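Side-chain contacts in sensor protein DivL (Caulobacter crescentus, PDB 4Q20), which is required for cell division and growth, acting as a sensor-kinase-type signalling protein that phosphorylates the cell-cycle regulator CtrA: residues R38-R41 with D42-N46; V96-M99 with A100-D103; N122-E125 with R126-D130. All blocks are in the same frame, centred on the assembly; numbering follows the deposited sequence.

Contact 1: residues R38-R41 with D42-N46; sequences RLKR and DFVGN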
ATOM      1  N   ARG A  38      -6.830  20.728   2.922  1.00101.53           N
ATOM      2  CA  ARG A  38      -6.681  20.577   1.468  1.00101.37           C
ATOM      3  C   ARG A  38      -5.356  19.880   1.115  1.00102.90           C
ATOM      4  O   ARG A  38      -5.362  18.992   0.272  1.00101.31           O
ATOM      5  CB  ARG A  38      -6.774  21.956   0.776  1.00105.81           C
ATOM      6  CG  ARG A  38      -6.871  21.905  -0.742  1.00120.48           C
ATOM      7  CD  ARG A  38      -6.138  23.079  -1.375  1.00140.34           C
ATOM      8  NE  ARG A  38      -5.648  22.768  -2.721  1.00155.28           N
ATOM      9  CZ  ARG A  38      -4.452  22.245  -2.992  1.00172.52           C
ATOM     10  NH1 ARG A  38      -3.605  21.960  -2.009  1.00161.28           N
ATOM     11  NH2 ARG A  38      -4.099  22.000  -4.247  1.00160.01           N
ATOM     12  N   LEU A  39      -4.242  20.276   1.779  1.00 99.66           N
ATOM     13  CA  LEU A  39      -2.873  19.755   1.636  1.00 98.06           C
ATOM     14  C   LEU A  39      -2.724  18.299   2.127  1.00 99.81           C
ATOM     15  O   LEU A  39      -1.838  17.570   1.640  1.00 98.65           O
ATOM     16  CB  LEU A  39      -1.920  20.647   2.431  1.00 99.48           C
ATOM     17  CG  LEU A  39      -0.992  21.504   1.613  1.00106.29           C
ATOM     18  CD1 LEU A  39      -1.722  22.725   1.006  1.00108.50           C
ATOM     19  CD2 LEU A  39       0.147  21.973   2.466  1.00111.39           C
ATOM     20  N   LYS A  40      -3.552  17.911   3.134  1.00 94.49           N
ATOM     21  CA  LYS A  40      -3.590  16.566   3.721  1.00 92.05           C
ATOM     22  C   LYS A  40      -4.459  15.655   2.831  1.00 93.81           C
ATOM     23  O   LYS A  40      -4.022  14.564   2.465  1.00 91.14           O
ATOM     24  CB  LYS A  40      -4.136  16.619   5.171  1.00 94.45           C
ATOM     25  CG  LYS A  40      -4.137  15.263   5.898  1.00 99.09           C
ATOM     26  CD  LYS A  40      -5.502  14.917   6.540  1.00107.31           C
ATOM     27  CE  LYS A  40      -6.492  14.233   5.606  1.00111.34           C
ATOM     28  NZ  LYS A  40      -6.621  12.768   5.871  1.00118.46           N
ATOM     29  N   ARG A  41      -5.690  16.125   2.480  1.00 91.46           N
ATOM     30  CA  ARG A  41      -6.638  15.409   1.626  1.00 90.60           C
ATOM     31  C   ARG A  41      -6.016  15.053   0.274  1.00 94.08           C
ATOM     32  O   ARG A  41      -6.238  13.946  -0.229  1.00 92.79           O
ATOM     33  CB  ARG A  41      -7.918  16.220   1.403  1.00 90.82           C
ATOM     34  CG  ARG A  41      -9.038  15.902   2.387  1.00106.33           C
ATOM     35  CD  ARG A  41     -10.389  16.490   1.969  1.00127.58           C
ATOM     36  NE  ARG A  41     -10.442  17.955   2.093  1.00145.45           N
ATOM     37  CZ  ARG A  41     -10.289  18.820   1.088  1.00159.88           C
ATOM     38  NH1 ARG A  41     -10.073  18.385  -0.149  1.00144.51           N
ATOM     39  NH2 ARG A  41     -10.344  20.125   1.316  1.00146.73           N
ATOM     40  N   ASP A  42      -5.237  15.988  -0.306  1.00 90.17           N
ATOM     41  CA  ASP A  42      -4.584  15.767  -1.588  1.00 89.52           C
ATOM     42  C   ASP A  42      -3.475  14.734  -1.457  1.00 90.07           C
ATOM     43  O   ASP A  42      -3.355  13.890  -2.338  1.00 89.89           O
ATOM     44  CB  ASP A  42      -4.055  17.082  -2.182  1.00 93.81           C
ATOM     45  CG  ASP A  42      -5.126  17.989  -2.803  1.00115.56           C
ATOM     46  OD1 ASP A  42      -6.347  17.721  -2.591  1.00115.49           O
ATOM     47  OD2 ASP A  42      -4.746  18.983  -3.484  1.00128.17           O
ATOM     48  N   PHE A  43      -2.700  14.762  -0.346  1.00 82.60           N
ATOM     49  CA  PHE A  43      -1.607  13.827  -0.118  1.00 78.38           C
ATOM     50  C   PHE A  43      -2.150  12.388   0.011  1.00 82.05           C
ATOM     51  O   PHE A  43      -1.668  11.486  -0.686  1.00 82.04           O
ATOM     52  CB  PHE A  43      -0.787  14.225   1.121  1.00 78.53           C
ATOM     53  CG  PHE A  43       0.289  13.212   1.449  1.00 77.08           C
ATOM     54  CD1 PHE A  43       1.490  13.193   0.739  1.00 77.69           C
ATOM     55  CD2 PHE A  43       0.088  12.251   2.443  1.00 75.05           C
ATOM     56  CE1 PHE A  43       2.478  12.243   1.023  1.00 76.90           C
ATOM     57  CE2 PHE A  43       1.077  11.290   2.719  1.00 76.47           C
ATOM     58  CZ  PHE A  43       2.273  11.305   2.022  1.00 75.00           C
ATOM     59  N   VAL A  44      -3.149  12.191   0.904  1.00 76.48           N
ATOM     60  CA  VAL A  44      -3.808  10.907   1.154  1.00 73.87           C
ATOM     61  C   VAL A  44      -4.454  10.402  -0.151  1.00 75.26           C
ATOM     62  O   VAL A  44      -4.277   9.244  -0.466  1.00 75.43           O
ATOM     63  CB  VAL A  44      -4.825  10.963   2.340  1.00 76.91           C
ATOM     64  CG1 VAL A  44      -5.680   9.696   2.411  1.00 75.29           C
ATOM     65  CG2 VAL A  44      -4.101  11.184   3.670  1.00 76.55           C
ATOM     66  N   GLY A  45      -5.124  11.274  -0.900  1.00 70.88           N
ATOM     67  CA  GLY A  45      -5.745  10.963  -2.183  1.00 70.49           C
ATOM     68  C   GLY A  45      -4.752  10.517  -3.245  1.00 76.22           C
ATOM     69  O   GLY A  45      -5.039   9.590  -4.008  1.00 77.59           O
ATOM     70  N   ASN A  46      -3.560  11.136  -3.273  1.00 72.27           N
ATOM     71  CA  ASN A  46      -2.487  10.793  -4.212  1.00 72.17           C
ATOM     72  C   ASN A  46      -1.844   9.464  -3.850  1.00 74.02           C
ATOM     73  O   ASN A  46      -1.687   8.609  -4.723  1.00 74.07           O
ATOM     74  CB  ASN A  46      -1.435  11.900  -4.263  1.00 74.04           C
ATOM     75  CG  ASN A  46      -1.876  13.140  -4.992  1.00 92.27           C
ATOM     76  OD1 ASN A  46      -2.701  13.084  -5.903  1.00 96.96           O
ATOM     77  ND2 ASN A  46      -1.345  14.295  -4.611  1.00 80.53           N
TER

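Contact 2: residues V96-M99 with A100-D103; sequences VLDM and AQID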
ATOM      1  N   VAL A  96       7.279   6.806  -0.664  1.00 72.15           N
ATOM      2  CA  VAL A  96       6.601   7.627   0.335  1.00 73.85           C
ATOM      3  C   VAL A  96       7.448   7.702   1.607  1.00 76.35           C
ATOM      4  O   VAL A  96       7.597   8.785   2.160  1.00 77.98           O
ATOM      5  CB  VAL A  96       5.117   7.272   0.649  1.00 79.49           C
ATOM      6  CG1 VAL A  96       4.189   7.576  -0.507  1.00 78.24           C
ATOM      7  CG2 VAL A  96       4.910   5.861   1.163  1.00 79.81           C
ATOM      8  N   LEU A  97       8.029   6.578   2.030  1.00 72.35           N
ATOM      9  CA  LEU A  97       8.891   6.505   3.208  1.00 74.44           C
ATOM     10  C   LEU A  97      10.222   7.261   3.013  1.00 79.92           C
ATOM     11  O   LEU A  97      10.662   7.969   3.916  1.00 83.15           O
ATOM     12  CB  LEU A  97       9.208   5.044   3.581  1.00 73.76           C
ATOM     13  CG  LEU A  97       8.100   4.152   4.100  1.00 78.27           C
ATOM     14  CD1 LEU A  97       8.650   2.727   4.336  1.00 76.60           C
ATOM     15  CD2 LEU A  97       7.513   4.714   5.383  1.00 82.09           C
ATOM     16  N   ASP A  98      10.868   7.100   1.853  1.00 73.71           N
ATOM     17  CA  ASP A  98      12.143   7.755   1.560  1.00 73.54           C
ATOM     18  C   ASP A  98      11.973   9.274   1.392  1.00 76.55           C
ATOM     19  O   ASP A  98      12.803  10.036   1.890  1.00 77.71           O
ATOM     20  CB  ASP A  98      12.804   7.113   0.336  1.00 74.60           C
ATOM     21  CG  ASP A  98      13.332   5.699   0.598  1.00 89.81           C
ATOM     22  OD1 ASP A  98      13.524   5.334   1.787  1.00 94.70           O
ATOM     23  OD2 ASP A  98      13.581   4.974  -0.373  1.00 94.89           O
ATOM     24  N   MET A  99      10.880   9.710   0.752  1.00 71.47           N
ATOM     25  CA  MET A  99      10.548  11.117   0.597  1.00 73.39           C
ATOM     26  C   MET A  99      10.298  11.803   1.962  1.00 77.98           C
ATOM     27  O   MET A  99      10.742  12.941   2.150  1.00 80.02           O
ATOM     28  CB  MET A  99       9.325  11.285  -0.309  1.00 76.04           C
ATOM     29  CG  MET A  99       9.352  12.568  -1.117  1.00 82.49           C
ATOM     30  SD  MET A  99      10.744  12.721  -2.311  1.00 86.44           S
ATOM     31  CE  MET A  99      11.525  14.132  -1.654  1.00 86.08           C
ATOM     32  N   ALA A 100       9.636  11.113   2.920  1.00 72.64           N
ATOM     33  CA  ALA A 100       9.361  11.646   4.268  1.00 74.52           C
ATOM     34  C   ALA A 100      10.674  11.811   5.054  1.00 81.05           C
ATOM     35  O   ALA A 100      10.865  12.833   5.719  1.00 84.02           O
ATOM     36  CB  ALA A 100       8.401  10.733   5.015  1.00 74.06           C
ATOM     37  N   GLN A 101      11.594  10.832   4.915  1.00 76.46           N
ATOM     38  CA  GLN A 101      12.933  10.811   5.518  1.00 77.92           C
ATOM     39  C   GLN A 101      13.782  12.012   5.013  1.00 82.52           C
ATOM     40  O   GLN A 101      14.448  12.682   5.810  1.00 84.27           O
ATOM     41  CB  GLN A 101      13.602   9.476   5.160  1.00 77.10           C
ATOM     42  CG  GLN A 101      14.590   8.932   6.187  1.00 94.36           C
ATOM     43  CD  GLN A 101      15.480   7.861   5.588  1.00108.49           C
ATOM     44  OE1 GLN A 101      15.012   6.920   4.939  1.00106.86           O
ATOM     45  NE2 GLN A 101      16.789   7.982   5.788  1.00 91.98           N
ATOM     46  N   ILE A 102      13.716  12.291   3.695  1.00 77.62           N
ATOM     47  CA  ILE A 102      14.396  13.395   3.021  1.00 79.49           C
ATOM     48  C   ILE A 102      13.794  14.749   3.494  1.00 89.54           C
ATOM     49  O   ILE A 102      14.553  15.686   3.785  1.00 94.31           O
ATOM     50  CB  ILE A 102      14.328  13.206   1.465  1.00 80.31           C
ATOM     51  CG1 ILE A 102      15.406  12.209   0.980  1.00 78.47           C
ATOM     52  CG2 ILE A 102      14.489  14.533   0.715  1.00 82.54           C
ATOM     53  CD1 ILE A 102      15.107  11.484  -0.374  1.00 71.33           C
ATOM     54  N   ASP A 103      12.443  14.837   3.584  1.00 85.33           N
ATOM     55  CA  ASP A 103      11.710  16.041   4.011  1.00 87.87           C
ATOM     56  C   ASP A 103      12.013  16.406   5.488  1.00 95.36           C
ATOM     57  O   ASP A 103      12.078  17.589   5.833  1.00 99.00           O
ATOM     58  CB  ASP A 103      10.194  15.859   3.791  1.00 88.02           C
ATOM     59  CG  ASP A 103       9.725  15.890   2.332  1.00 92.36           C
ATOM     60  OD1 ASP A 103      10.511  16.325   1.455  1.00 91.84           O
ATOM     61  OD2 ASP A 103       8.574  15.483   2.069  1.00 98.33           O
TER

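Contact 3: residues N122-E125 with R126-D130; sequences NAQE and RALKD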
ATOM      1  N   ASN A 122      23.712  -3.594 -13.150  1.00104.88           N
ATOM      2  CA  ASN A 122      22.847  -4.072 -12.069  1.00104.49           C
ATOM      3  C   ASN A 122      21.431  -3.534 -12.267  1.00104.90           C
ATOM      4  O   ASN A 122      20.474  -4.273 -12.043  1.00105.87           O
ATOM      5  CB  ASN A 122      23.418  -3.698 -10.707  1.00101.45           C
ATOM      6  CG  ASN A 122      24.748  -4.358 -10.421  1.00125.48           C
ATOM      7  OD1 ASN A 122      25.209  -5.230 -11.156  1.00126.06           O
ATOM      8  ND2 ASN A 122      25.445  -3.903  -9.396  1.00119.30           N
ATOM      9  N   ALA A 123      21.297  -2.285 -12.763  1.00 97.38           N
ATOM     10  CA  ALA A 123      19.980  -1.706 -13.016  1.00 94.56           C
ATOM     11  C   ALA A 123      19.307  -2.394 -14.217  1.00101.15           C
ATOM     12  O   ALA A 123      18.085  -2.571 -14.221  1.00101.55           O
ATOM     13  CB  ALA A 123      20.091  -0.208 -13.234  1.00 90.97           C
ATOM     14  N   GLN A 124      20.111  -2.831 -15.196  1.00100.09           N
ATOM     15  CA  GLN A 124      19.659  -3.541 -16.402  1.00102.01           C
ATOM     16  C   GLN A 124      19.142  -4.958 -16.056  1.00112.00           C
ATOM     17  O   GLN A 124      18.094  -5.368 -16.571  1.00113.65           O
ATOM     18  CB  GLN A 124      20.801  -3.612 -17.417  1.00104.52           C
ATOM     19  CG  GLN A 124      20.425  -4.274 -18.741  1.00115.28           C
ATOM     20  CD  GLN A 124      21.636  -4.713 -19.522  1.00118.87           C
ATOM     21  OE1 GLN A 124      22.570  -5.329 -18.990  1.00111.80           O
ATOM     22  NE2 GLN A 124      21.649  -4.381 -20.798  1.00107.46           N
ATOM     23  N   GLU A 125      19.861  -5.696 -15.184  1.00111.53           N
ATOM     24  CA  GLU A 125      19.446  -7.043 -14.823  1.00116.27           C
ATOM     25  C   GLU A 125      18.230  -7.040 -13.870  1.00119.54           C
ATOM     26  O   GLU A 125      17.424  -7.984 -13.938  1.00124.45           O
ATOM     27  CB  GLU A 125      20.608  -7.884 -14.260  1.00122.37           C
ATOM     28  CG  GLU A 125      21.263  -7.394 -12.978  1.00136.94           C
ATOM     29  CD  GLU A 125      22.523  -8.141 -12.582  1.00171.21           C
ATOM     30  OE1 GLU A 125      22.451  -9.378 -12.395  1.00172.68           O
ATOM     31  OE2 GLU A 125      23.582  -7.487 -12.448  1.00168.66           O
ATOM     32  N   ARG A 126      18.085  -6.002 -13.001  1.00109.32           N
ATOM     33  CA  ARG A 126      16.934  -5.902 -12.092  1.00107.59           C
ATOM     34  C   ARG A 126      15.648  -5.598 -12.876  1.00111.23           C
ATOM     35  O   ARG A 126      14.568  -6.041 -12.486  1.00111.55           O
ATOM     36  CB  ARG A 126      17.140  -4.828 -11.002  1.00102.61           C
ATOM     37  CG  ARG A 126      18.129  -5.201  -9.892  1.00106.27           C
ATOM     38  CD  ARG A 126      18.180  -4.168  -8.762  1.00100.33           C
ATOM     39  NE  ARG A 126      18.358  -2.791  -9.233  1.00 94.58           N
ATOM     40  CZ  ARG A 126      19.516  -2.125  -9.287  1.00105.44           C
ATOM     41  NH1 ARG A 126      20.643  -2.696  -8.868  1.00 82.39           N
ATOM     42  NH2 ARG A 126      19.552  -0.874  -9.740  1.00 89.31           N
ATOM     43  N   ALA A 127      15.767  -4.850 -13.992  1.00107.19           N
ATOM     44  CA  ALA A 127      14.612  -4.459 -14.807  1.00106.01           C
ATOM     45  C   ALA A 127      14.366  -5.372 -16.024  1.00113.53           C
ATOM     46  O   ALA A 127      13.295  -5.282 -16.624  1.00113.57           O
ATOM     47  CB  ALA A 127      14.776  -3.028 -15.266  1.00102.00           C
ATOM     48  N   LEU A 128      15.339  -6.237 -16.379  1.00113.08           N
ATOM     49  CA  LEU A 128      15.292  -7.156 -17.515  1.00117.73           C
ATOM     50  C   LEU A 128      13.946  -7.917 -17.652  1.00125.25           C
ATOM     51  O   LEU A 128      13.418  -7.981 -18.764  1.00127.97           O
ATOM     52  CB  LEU A 128      16.446  -8.164 -17.409  1.00121.58           C
ATOM     53  CG  LEU A 128      16.944  -8.777 -18.714  1.00129.85           C
ATOM     54  CD1 LEU A 128      17.822  -7.796 -19.487  1.00127.58           C
ATOM     55  CD2 LEU A 128      17.748 -10.021 -18.442  1.00135.90           C
ATOM     56  N   LYS A 129      13.397  -8.465 -16.547  1.00121.16           N
ATOM     57  CA  LYS A 129      12.131  -9.205 -16.566  1.00125.13           C
ATOM     58  C   LYS A 129      10.935  -8.310 -16.955  1.00128.63           C
ATOM     59  O   LYS A 129      10.141  -8.711 -17.810  1.00132.37           O
ATOM     60  CB  LYS A 129      11.858  -9.894 -15.216  1.00129.11           C
ATOM     61  CG  LYS A 129      12.484 -11.274 -15.083  1.00141.35           C
ATOM     62  CD  LYS A 129      11.988 -11.981 -13.830  1.00152.15           C
ATOM     63  CE  LYS A 129      12.696 -13.287 -13.556  1.00168.52           C
ATOM     64  NZ  LYS A 129      12.111 -14.008 -12.384  1.00174.68           N
ATOM     65  N   ASP A 130      10.817  -7.103 -16.350  1.00120.64           N
ATOM     66  CA  ASP A 130       9.736  -6.142 -16.636  1.00118.74           C
ATOM     67  C   ASP A 130       9.848  -5.555 -18.078  1.00121.18           C
ATOM     68  O   ASP A 130       8.850  -5.102 -18.645  1.00120.39           O
ATOM     69  CB  ASP A 130       9.719  -5.013 -15.581  1.00116.23           C
ATOM     70  CG  ASP A 130       9.407  -5.459 -14.142  1.00134.80           C
ATOM     71  OD1 ASP A 130       8.570  -6.382 -13.963  1.00139.22           O
ATOM     72  OD2 ASP A 130       9.957  -4.847 -13.194  1.00139.66           O
TER

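Contact 1: residues R38-R41 with D42-N46
Arg38 and Asp42, one helical turn apart, meet as a salt bridge in which the carboxylate lies over a face of the guanidinium group. The oxygen OD2 of Asp42 stands 3.1 Å above the Arg38 guanidinium plane, displaced toward its rim, and Arg38 NH2 is 3.2 Å from Asp42 OD2. Because the oxygen stands well out of the guanidinium plane, no N-H points at it and the attraction rests on charge alone; the two planes are turned 62° apart. In Arg38 a bend at the second torsion returns the end of a side chain whose first bond leads away from residues 42-46. Asp42 in turn sets its CG beside its own backbone N (chi1 -76°), which holds the carboxylate close to the preceding turn: Asp42 CG is 3.2 Å from Arg38 O, the acceptor to which Asp42 N donates at 3.1 Å.

A different geometry governs Lys40 and Val44. Their side chains run alongside each other in the same direction, and the thrice-bent lysine brings NZ to 3.7 Å from CG2 of Val44. In the backbone that carries them, Val44 N bonds to Lys40 O at 3.0 Å in an almost straight N-H...O line of 178°.

Neighbouring residues look toward the second subunit. Phe43 takes part in a cation-pi contact with Lys40 of the second subunit and also packs on Val44 of that chain, while Leu39 packs on Leu33 of the second subunit. One face of the helix thus carries an intrahelical ion pair spaced i to i+4 and another builds the dimer interface, an arrangement that belongs to the long first helix of the HisKA helical hairpin, through which histidine kinases dimerise.

Contact 2: residues V96-M99 with A100-D103
Met99 lays its terminal methyl against Ile102 and Asp103 near the end of the second helix of the HisKA hairpin, where that helix meets the ATPase-type domain. Bends at the second and third torsions of Met99 (chi2 63°) fold the thioether along the helix, so that CE arrives 3.8 Å from CG2 of Ile102 and 3.9 Å from OD1 of Asp103; Met99 crosses both partners at a slant. On a neighbouring flank Asp98 and Gln101 lie side by side and point the same way. Their flat ends are turned 73° apart, and Asp98 OD1 stays 3.8 Å from Gln101 OE1, two oxygens that do not bond.

The second shell explains where these polar ends go. Asp98 OD2 accepts a hydrogen bond from Gln158 NE2, Gln101 NE2 donates to the carbonyl of Glu106 just past the helix, and Asp103 OD1 forms a salt bridge with Arg210. Leu225 of helix 222-232 packs on Asp98, Met99 and Ile102, and Ala228 adds to the covering of the buried methionine. This end of the helix is thereby docked against the neighbouring domain, while Leu97 packs on Ser48 of the second subunit.

Backbone i to i+4 hydrogen bonds hold the turn together, among them Ile102 N to Asp98 O at 3.0 Å. At the last of them Asp103 N donates to Met99 O at 2.9 Å, and the carboxylate carbon CG of Asp103 sits 3.1 Å from that same carbonyl oxygen.

Contact 3: residues N122-E125 with R126-D130
Arg126 folds its side chain back along the preceding turn, over the carbonyl of Asn122 and the backbone of Ala123. Its CB starts 3.5 Å from Asn122 O, and CG comes closer still, to 3.3 Å from that oxygen, because the first torsion (chi1 -74°) sets CG beside the backbone N and heads the chain toward the helix's N-terminal end. CD passes at a greater remove. A bend at the third torsion (chi3 -50°) then turns NE and CZ across the carbonyl, so that Asn122 O lies 3.5 Å above the guanidinium plane, toward its rim, instead of meeting an N-H in that plane. The same oxygen is already engaged by Arg126 N at 3.1 Å. At the tip the two nitrogens part company: NH1 rests 3.5 Å from CB of Asn122, and NH2 lies 3.4 Å from CA of Ala123.

The polar end has its strongest partner elsewhere, since NH2 also makes a salt bridge to Asp161. Helix 116-133 is thereby joined to helix 153-170, two of the helices that lie on the mixed sheet of the GHKL (Bergerat) ATPase fold. The buried Ala123 and Ala127 pack into the same seam, on Leu160 and Val164 respectively, and Gln124 NE2 donates to the carbonyl of Leu138 on strand 137-141.

Beyond Arg126 the helix becomes less regular. Leu128 N is only 2.9 Å from Gln124 O, yet the N-H...O angle of 121° makes this bond weak, and the backbone N of Lys129 and of Asp130 has no bond to the turn before, so the helix is kinked here.

Overall arrangement
Followed from the N terminus, the chain meets contact 1 on helix 26-66, contact 2 near the end of helix 73-103 and contact 3 on helix 116-133. Each lies within a single helix and closes no loop; the three come in series, with none nesting or crossing. Contacts 1 and 2 belong to successive helices of the HisKA hairpin, their centres 16 Å apart and nearest atoms about 5 Å apart, without touching. Contact 3 lies in the ATPase-type domain, its centre 25 Å from that of contact 2 and 33 Å from that of contact 1. One face of contact 1 packs on the second subunit, 96-103 joins hairpin to ATPase domain, and 122-130 packs within the latter.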